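Local coordinates for glycosyl hydrolase family 2, TIM barrel domain protein (PDB 6ED2) that probably hydrolyses beta-glucuronides as a gut bacterial beta-glucuronidase of glycosyl hydrolase family 2, at residues L334-K345 against E362-F372. Sequence-based numbering, arbitrary orientation.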
loop_
_atom_site.group_PDB
_atom_site.type_symbol
_atom_site.label_atom_id
_atom_site.label_comp_id
_atom_site.label_asym_id
_atom_site.label_seq_id
_atom_site.Cartn_x
_atom_site.Cartn_y
_atom_site.Cartn_z
ATOM N N LEU A 334 -15.623 1.779 23.172
ATOM C CA LEU A 334 -16.385 0.539 23.185
ATOM C C LEU A 334 -16.620 -0.058 21.798
ATOM O O LEU A 334 -16.688 -1.297 21.701
ATOM C CB LEU A 334 -17.713 0.780 23.912
ATOM C CG LEU A 334 -17.515 1.139 25.385
ATOM C CD1 LEU A 334 -18.853 1.350 26.114
ATOM C CD2 LEU A 334 -16.671 0.056 26.072
ATOM N N PRO A 335 -16.789 0.713 20.718
ATOM C CA PRO A 335 -16.890 0.041 19.407
ATOM C C PRO A 335 -15.627 -0.716 19.046
ATOM O O PRO A 335 -15.711 -1.866 18.592
ATOM C CB PRO A 335 -17.189 1.200 18.440
ATOM C CG PRO A 335 -17.967 2.170 19.306
ATOM C CD PRO A 335 -17.198 2.126 20.633
ATOM N N THR A 336 -14.449 -0.116 19.265
ATOM C CA THR A 336 -13.200 -0.841 19.021
ATOM C C THR A 336 -13.098 -2.078 19.906
ATOM O O THR A 336 -12.656 -3.142 19.449
ATOM C CB THR A 336 -11.992 0.066 19.259
ATOM O OG1 THR A 336 -12.117 1.260 18.484
ATOM C CG2 THR A 336 -10.715 -0.657 18.871
ATOM N N VAL A 337 -13.523 -1.960 21.175
ATOM C CA VAL A 337 -13.467 -3.096 22.094
ATOM C C VAL A 337 -14.348 -4.237 21.596
ATOM O O VAL A 337 -13.932 -5.407 21.581
ATOM C CB VAL A 337 -13.859 -2.656 23.517
ATOM C CG1 VAL A 337 -13.957 -3.866 24.431
ATOM C CG2 VAL A 337 -12.835 -1.643 24.073
ATOM N N LYS A 338 -15.578 -3.916 21.177
ATOM C CA LYS A 338 -16.468 -4.945 20.644
ATOM C C LYS A 338 -15.853 -5.607 19.420
ATOM O O LYS A 338 -15.803 -6.835 19.319
ATOM C CB LYS A 338 -17.830 -4.334 20.299
ATOM C CG LYS A 338 -18.809 -5.298 19.618
ATOM C CD LYS A 338 -19.387 -6.287 20.616
ATOM C CE LYS A 338 -20.108 -7.409 19.925
ATOM N NZ LYS A 338 -20.635 -8.393 20.889
ATOM N N ARG A 339 -15.375 -4.801 18.475
ATOM C CA ARG A 339 -14.744 -5.350 17.278
ATOM C C ARG A 339 -13.554 -6.239 17.640
ATOM O O ARG A 339 -13.375 -7.316 17.059
ATOM C CB ARG A 339 -14.316 -4.201 16.357
ATOM C CG ARG A 339 -13.432 -4.600 15.187
ATOM C CD ARG A 339 -14.206 -5.339 14.107
ATOM N NE ARG A 339 -13.370 -5.522 12.919
ATOM C CZ ARG A 339 -13.720 -6.243 11.858
ATOM N NH1 ARG A 339 -14.894 -6.858 11.832
ATOM N NH2 ARG A 339 -12.895 -6.351 10.823
ATOM N N ASP A 340 -12.742 -5.817 18.614
ATOM C CA ASP A 340 -11.564 -6.612 18.982
ATOM C C ASP A 340 -11.972 -7.984 19.520
ATOM O O ASP A 340 -11.395 -9.011 19.135
ATOM C CB ASP A 340 -10.700 -5.853 19.999
ATOM C CG ASP A 340 -9.985 -4.635 19.385
ATOM O OD1 ASP A 340 -10.125 -4.402 18.160
ATOM O OD2 ASP A 340 -9.281 -3.898 20.117
ATOM N N PHE A 341 -13.001 -8.031 20.371
ATOM C CA PHE A 341 -13.491 -9.325 20.837
ATOM C C PHE A 341 -14.098 -10.153 19.703
ATOM O O PHE A 341 -13.882 -11.376 19.642
ATOM C CB PHE A 341 -14.473 -9.122 21.991
ATOM C CG PHE A 341 -13.779 -8.956 23.326
ATOM C CD1 PHE A 341 -13.513 -10.067 24.134
ATOM C CD2 PHE A 341 -13.339 -7.705 23.744
ATOM C CE1 PHE A 341 -12.856 -9.924 25.351
ATOM C CE2 PHE A 341 -12.681 -7.551 24.964
ATOM C CZ PHE A 341 -12.438 -8.662 25.769
ATOM N N GLU A 342 -14.852 -9.521 18.791
ATOM C CA GLU A 342 -15.350 -10.265 17.635
ATOM C C GLU A 342 -14.194 -10.875 16.837
ATOM O O GLU A 342 -14.289 -12.017 16.368
ATOM C CB GLU A 342 -16.218 -9.368 16.742
ATOM C CG GLU A 342 -17.547 -8.943 17.385
ATOM C CD GLU A 342 -18.345 -10.127 17.936
ATOM O OE1 GLU A 342 -18.923 -10.892 17.125
ATOM O OE2 GLU A 342 -18.370 -10.309 19.181
ATOM N N LEU A 343 -13.101 -10.128 16.677
ATOM C CA LEU A 343 -11.911 -10.653 16.004
ATOM C C LEU A 343 -11.239 -11.760 16.819
ATOM O O LEU A 343 -10.807 -12.775 16.262
ATOM C CB LEU A 343 -10.913 -9.524 15.749
ATOM C CG LEU A 343 -11.314 -8.451 14.730
ATOM C CD1 LEU A 343 -10.298 -7.320 14.731
ATOM C CD2 LEU A 343 -11.442 -9.073 13.340
ATOM N N MET A 344 -11.122 -11.585 18.132
ATOM C CA MET A 344 -10.490 -12.635 18.919
ATOM C C MET A 344 -11.342 -13.894 18.941
ATOM O O MET A 344 -10.797 -15.004 18.932
ATOM C CB MET A 344 -10.195 -12.140 20.337
ATOM C CG MET A 344 -9.088 -11.090 20.386
ATOM S SD MET A 344 -8.559 -10.682 22.064
ATOM C CE MET A 344 -10.064 -10.102 22.852
ATOM N N LYS A 345 -12.671 -13.754 18.927
ATOM C CA LYS A 345 -13.518 -14.941 18.796
ATOM C C LYS A 345 -13.355 -15.577 17.420
ATOM O O LYS A 345 -13.242 -16.801 17.292
ATOM C CB LYS A 345 -14.981 -14.587 19.053
ATOM C CG LYS A 345 -15.268 -14.215 20.497
ATOM C CD LYS A 345 -16.435 -13.246 20.619
ATOM C CE LYS A 345 -17.760 -13.919 20.295
ATOM N NZ LYS A 345 -18.906 -12.950 20.437
ATOM N N GLU A 362 -13.870 -1.839 31.429
ATOM C CA GLU A 362 -14.851 -2.304 30.447
ATOM C C GLU A 362 -14.330 -3.469 29.606
ATOM O O GLU A 362 -15.112 -4.325 29.177
ATOM C CB GLU A 362 -15.259 -1.133 29.542
ATOM C CG GLU A 362 -16.122 -0.092 30.249
ATOM C CD GLU A 362 -15.334 0.942 31.033
ATOM O OE1 GLU A 362 -14.133 0.727 31.371
ATOM O OE2 GLU A 362 -15.938 1.995 31.319
ATOM N N ILE A 363 -13.020 -3.529 29.358
ATOM C CA ILE A 363 -12.466 -4.652 28.601
ATOM C C ILE A 363 -12.563 -5.959 29.400
ATOM O O ILE A 363 -12.846 -7.023 28.834
ATOM C CB ILE A 363 -11.020 -4.323 28.178
ATOM C CG1 ILE A 363 -11.036 -3.183 27.151
ATOM C CG2 ILE A 363 -10.299 -5.562 27.626
ATOM C CD1 ILE A 363 -9.697 -2.528 26.931
ATOM N N TYR A 364 -12.338 -5.910 30.723
ATOM C CA TYR A 364 -12.503 -7.113 31.542
ATOM C C TYR A 364 -13.964 -7.520 31.616
ATOM O O TYR A 364 -14.289 -8.719 31.616
ATOM C CB TYR A 364 -11.979 -6.898 32.970
ATOM C CG TYR A 364 -10.547 -6.416 33.068
ATOM C CD1 TYR A 364 -9.521 -7.295 33.429
ATOM C CD2 TYR A 364 -10.221 -5.084 32.808
ATOM C CE1 TYR A 364 -8.187 -6.852 33.520
ATOM C CE2 TYR A 364 -8.908 -4.635 32.890
ATOM C CZ TYR A 364 -7.890 -5.529 33.265
ATOM O OH TYR A 364 -6.590 -5.089 33.346
ATOM N N GLN A 365 -14.856 -6.532 31.719
ATOM C CA GLN A 365 -16.280 -6.838 31.754
ATOM C C GLN A 365 -16.699 -7.585 30.494
ATOM O O GLN A 365 -17.483 -8.541 30.556
ATOM C CB GLN A 365 -17.080 -5.548 31.929
ATOM C CG GLN A 365 -16.767 -4.802 33.244
ATOM C CD GLN A 365 -17.409 -3.412 33.297
ATOM O OE1 GLN A 365 -18.125 -3.008 32.377
ATOM N NE2 GLN A 365 -17.167 -2.688 34.379
ATOM N N MET A 366 -16.153 -7.188 29.340
ATOM C CA MET A 366 -16.490 -7.888 28.102
ATOM C C MET A 366 -15.868 -9.276 28.076
ATOM O O MET A 366 -16.507 -10.235 27.631
ATOM C CB MET A 366 -16.046 -7.074 26.876
ATOM C CG MET A 366 -16.265 -7.828 25.546
ATOM S SD MET A 366 -16.770 -6.848 24.095
ATOM C CE MET A 366 -18.327 -6.191 24.703
ATOM N N ALA A 367 -14.609 -9.399 28.517
ATOM C CA ALA A 367 -14.017 -10.731 28.671
ATOM C C ALA A 367 -14.870 -11.602 29.586
ATOM O O ALA A 367 -15.079 -12.786 29.303
ATOM C CB ALA A 367 -12.590 -10.626 29.203
ATOM N N ASP A 368 -15.407 -11.021 30.666
ATOM C CA ASP A 368 -16.302 -11.773 31.544
ATOM C C ASP A 368 -17.488 -12.339 30.775
ATOM O O ASP A 368 -17.922 -13.469 31.033
ATOM C CB ASP A 368 -16.803 -10.883 32.684
ATOM C CG ASP A 368 -15.737 -10.606 33.739
ATOM O OD1 ASP A 368 -14.617 -11.180 33.688
ATOM O OD2 ASP A 368 -16.018 -9.785 34.635
ATOM N N GLU A 369 -18.026 -11.569 29.823
ATOM C CA GLU A 369 -19.220 -12.001 29.096
ATOM C C GLU A 369 -18.887 -12.916 27.931
ATOM O O GLU A 369 -19.689 -13.795 27.593
ATOM C CB GLU A 369 -19.995 -10.790 28.577
ATOM C CG GLU A 369 -20.732 -10.016 29.655
ATOM C CD GLU A 369 -21.447 -8.794 29.094
ATOM O OE1 GLU A 369 -21.539 -8.679 27.850
ATOM O OE2 GLU A 369 -21.908 -7.949 29.895
ATOM N N GLU A 370 -17.729 -12.740 27.300
ATOM C CA GLU A 370 -17.364 -13.590 26.174
ATOM C C GLU A 370 -16.580 -14.837 26.580
ATOM O O GLU A 370 -16.243 -15.647 25.711
ATOM C CB GLU A 370 -16.568 -12.781 25.154
ATOM C CG GLU A 370 -17.304 -11.517 24.706
ATOM C CD GLU A 370 -18.647 -11.808 24.043
ATOM O OE1 GLU A 370 -18.822 -12.890 23.425
ATOM O OE2 GLU A 370 -19.546 -10.954 24.164
ATOM N N GLY A 371 -16.272 -15.012 27.863
ATOM C CA GLY A 371 -15.519 -16.180 28.288
ATOM C C GLY A 371 -14.087 -16.195 27.793
ATOM O O GLY A 371 -13.636 -17.185 27.211
ATOM N N PHE A 372 -13.368 -15.097 28.006
ATOM C CA PHE A 372 -11.956 -14.988 27.665
ATOM C C PHE A 372 -11.127 -14.974 28.943
ATOM O O PHE A 372 -11.573 -14.480 29.978
ATOM C CB PHE A 372 -11.671 -13.719 26.852
ATOM C CG PHE A 372 -11.827 -13.903 25.364
ATOM C CD1 PHE A 372 -13.075 -13.824 24.769
ATOM C CD2 PHE A 372 -10.723 -14.156 24.565
ATOM C CE1 PHE A 372 -13.218 -13.999 23.397
ATOM C CE2 PHE A 372 -10.861 -14.339 23.191
ATOM C CZ PHE A 372 -12.108 -14.258 22.605
HETATM O O HOH W 1 -18.376 -9.272 21.946
#
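The ring of F341 is clamped between two methionines: M366 CG lies over one face, 3.5 Å from the ring centroid, while the methyl CE of M344, from the same helix as F341, covers the opposite face. The M366 chain, its CG turned away from the backbone N (chi1 175°), runs antiparallel to the F341 side chain and sets SD obliquely beside the ring, a Met-aromatic contact. The F341 side chain sits as a knob in a hole formed by I363, M366, A367 and E370, and its CZ reaches to 3.5 Å from I363 O. Its edge also points at the face of F372 in a T-shaped pair, planes at 88°. Replacing F341 by alanine would probably open a gap in this hole, with M366 CG losing the ring it lies on and F372 its T-shaped partner. Polar groups close one flank: K345 NZ bridges E370 OE1 at 3.0 Å, from above the carboxylate plane, and E342 OE2, also at 3.0 Å, so one ammonium probably eases the repulsion between two carboxylates. A water joins E342 and, weakly, E370 to K338, whose NZ also bonds S70 O of a second subunit. The helices, crossing at -36°, flank strand 351-353, whose F352 touches M344 and I363: this is neighbouring-helix packing round a TIM barrel.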